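Phthiocerol/phthiodiolone dimycocerosyl transferase (Mycobacterium tuberculosis, PDB 1Q9J) probably catalyses the transfer of mycocerosic acids from mycocerosic acid synthase onto phthiocerol, phthiodiolone and phenolphthiocerol, the last step in making dimycocerosate esters. Local coordinates at residues Met26-Arg31 with Val134-Leu139. Residues are numbered along the deposited sequence; the frame is centred on the assembly and turned at random.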
loop_
_atom_site.group_PDB
_atom_site.type_symbol
_atom_site.label_atom_id
_atom_site.label_comp_id
_atom_site.label_asym_id
_atom_site.label_seq_id
_atom_site.Cartn_x
_atom_site.Cartn_y
_atom_site.Cartn_z
ATOM N N MET A 26 -7.729 -5.705 2.718
ATOM C CA MET A 26 -6.795 -6.799 2.734
ATOM C C MET A 26 -7.625 -8.049 2.968
ATOM O O MET A 26 -8.253 -8.216 4.018
ATOM C CB MET A 26 -5.787 -6.623 3.865
ATOM C CG MET A 26 -4.534 -7.458 3.702
ATOM S SD MET A 26 -3.681 -6.956 2.182
ATOM C CE MET A 26 -4.000 -8.325 1.172
ATOM N N THR A 27 -7.623 -8.927 1.975
ATOM C CA THR A 27 -8.400 -10.145 2.041
ATOM C C THR A 27 -7.549 -11.399 2.059
ATOM O O THR A 27 -6.703 -11.623 1.198
ATOM C CB THR A 27 -9.368 -10.197 0.863
ATOM O OG1 THR A 27 -10.081 -8.954 0.797
ATOM C CG2 THR A 27 -10.360 -11.345 1.044
ATOM N N ILE A 28 -7.787 -12.209 3.074
ATOM C CA ILE A 28 -7.080 -13.456 3.238
ATOM C C ILE A 28 -8.055 -14.602 2.971
ATOM O O ILE A 28 -9.041 -14.774 3.699
ATOM C CB ILE A 28 -6.546 -13.615 4.678
ATOM C CG1 ILE A 28 -5.608 -12.478 5.031
ATOM C CG2 ILE A 28 -5.845 -14.939 4.825
ATOM C CD1 ILE A 28 -6.300 -11.258 5.631
ATOM N N GLN A 29 -7.779 -15.377 1.930
ATOM C CA GLN A 29 -8.618 -16.518 1.596
ATOM C C GLN A 29 -8.221 -17.641 2.553
ATOM O O GLN A 29 -7.063 -18.029 2.591
ATOM C CB GLN A 29 -8.356 -16.940 0.151
ATOM C CG GLN A 29 -9.163 -18.141 -0.270
ATOM C CD GLN A 29 -10.623 -18.015 0.123
ATOM O OE1 GLN A 29 -11.293 -17.048 -0.249
ATOM N NE2 GLN A 29 -11.124 -18.992 0.883
ATOM N N LEU A 30 -9.163 -18.164 3.329
ATOM C CA LEU A 30 -8.808 -19.226 4.263
ATOM C C LEU A 30 -9.381 -20.603 3.930
ATOM O O LEU A 30 -10.226 -20.756 3.040
ATOM C CB LEU A 30 -9.229 -18.838 5.680
ATOM C CG LEU A 30 -8.676 -17.499 6.170
ATOM C CD1 LEU A 30 -9.250 -17.161 7.538
ATOM C CD2 LEU A 30 -7.163 -17.577 6.227
ATOM N N ARG A 31 -8.887 -21.600 4.659
ATOM C CA ARG A 31 -9.310 -22.987 4.522
ATOM C C ARG A 31 -9.223 -23.645 5.886
ATOM O O ARG A 31 -8.136 -23.827 6.434
ATOM C CB ARG A 31 -8.435 -23.754 3.530
ATOM C CG ARG A 31 -8.711 -25.259 3.559
ATOM C CD ARG A 31 -8.297 -25.937 2.268
ATOM N NE ARG A 31 -6.859 -26.124 2.166
ATOM C CZ ARG A 31 -6.177 -26.026 1.030
ATOM N NH1 ARG A 31 -6.810 -25.734 -0.100
ATOM N NH2 ARG A 31 -4.862 -26.229 1.020
ATOM N N VAL A 134 1.088 -4.364 9.567
ATOM C CA VAL A 134 1.385 -4.644 10.967
ATOM C C VAL A 134 0.105 -4.954 11.749
ATOM O O VAL A 134 0.092 -5.838 12.601
ATOM C CB VAL A 134 2.139 -3.455 11.633
ATOM C CG1 VAL A 134 2.146 -3.623 13.149
ATOM C CG2 VAL A 134 3.563 -3.382 11.116
ATOM N N LEU A 135 -0.964 -4.218 11.452
ATOM C CA LEU A 135 -2.258 -4.418 12.105
ATOM C C LEU A 135 -2.797 -5.798 11.730
ATOM O O LEU A 135 -3.103 -6.626 12.595
ATOM C CB LEU A 135 -3.248 -3.327 11.666
ATOM C CG LEU A 135 -2.861 -1.919 12.111
ATOM C CD1 LEU A 135 -3.766 -0.880 11.470
ATOM C CD2 LEU A 135 -2.910 -1.830 13.622
ATOM N N VAL A 136 -2.889 -6.035 10.426
ATOM C CA VAL A 136 -3.363 -7.301 9.874
ATOM C C VAL A 136 -2.609 -8.462 10.525
ATOM O O VAL A 136 -3.176 -9.512 10.829
ATOM C CB VAL A 136 -3.103 -7.354 8.353
ATOM C CG1 VAL A 136 -3.548 -8.686 7.779
ATOM C CG2 VAL A 136 -3.788 -6.189 7.671
ATOM N N ASP A 137 -1.315 -8.271 10.727
ATOM C CA ASP A 137 -0.493 -9.297 11.335
ATOM C C ASP A 137 -0.831 -9.417 12.839
ATOM O O ASP A 137 -0.916 -10.513 13.397
ATOM C CB ASP A 137 0.982 -8.959 11.084
ATOM C CG ASP A 137 1.922 -9.830 11.885
ATOM O OD1 ASP A 137 2.350 -9.377 12.962
ATOM O OD2 ASP A 137 2.228 -10.963 11.448
ATOM N N GLU A 138 -1.056 -8.280 13.481
ATOM C CA GLU A 138 -1.421 -8.283 14.883
ATOM C C GLU A 138 -2.731 -9.064 15.076
ATOM O O GLU A 138 -2.835 -9.923 15.965
ATOM C CB GLU A 138 -1.620 -6.863 15.379
ATOM C CG GLU A 138 -1.762 -6.759 16.882
ATOM C CD GLU A 138 -1.902 -5.330 17.342
ATOM O OE1 GLU A 138 -1.044 -4.484 16.952
ATOM O OE2 GLU A 138 -2.865 -5.064 18.111
ATOM N N LEU A 139 -3.727 -8.754 14.247
ATOM C CA LEU A 139 -5.021 -9.426 14.310
ATOM C C LEU A 139 -4.854 -10.956 14.344
ATOM O O LEU A 139 -5.312 -11.613 15.283
ATOM C CB LEU A 139 -5.889 -9.037 13.101
ATOM C CG LEU A 139 -7.199 -9.838 12.924
ATOM C CD1 LEU A 139 -8.205 -9.435 13.994
ATOM C CD2 LEU A 139 -7.766 -9.569 11.542
#
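Met26 and Val136 mark the closest approach of the two backbones, with 7.9 Å between their CA atoms, where a helix lies over one face of a β-sheet. The joint illustrates how alternation along a strand sorts its side chains: Met26 and Ile28 send CB toward the helix, and Val136 is the residue of 134-139 that meets them both. Its two methyls divide the work. Val136 CG2 comes to 4.2 Å from Met26 CG. On the other branch, Val136 CG1 lies 4.3 Å from Ile28 CD1, so the forked valine sits across two successive inward positions of the strand. Met26 touches with the base of its side chain: with CG anti to the backbone N (chi1 -162°), that carbon is set near the valine, and the turn at the next bond (chi2 62°) carries SD and CE away from the helix. Ile28 does the reverse, reaching out with the end of its longer branch, the CD1 methyl.

Strand 23-31 is an interior strand of its sheet, bonded through its backbone to 117-123 and to 360-368. The same helix also covers the neighbouring strand 117-123, where Leu135, Val136 and Leu139 touch Leu122, Leu120 and Leu118 respectively. Phe350, from a loop, meets both Met26 and Val136.

His124 and Asp128, the probable proton acceptor and its probable structural partner, form the HxxxD motif of this acyltransferase superfamily, and they fall between strand 117-123 and helix 129-148. The Met26 side chain is about 11 Å from that of His124. No hydrogen bond or salt bridge crosses between the segments, and with 91 Å² buried in all, their meeting is a small, wholly apolar one, resting on van der Waals contact and the exclusion of water.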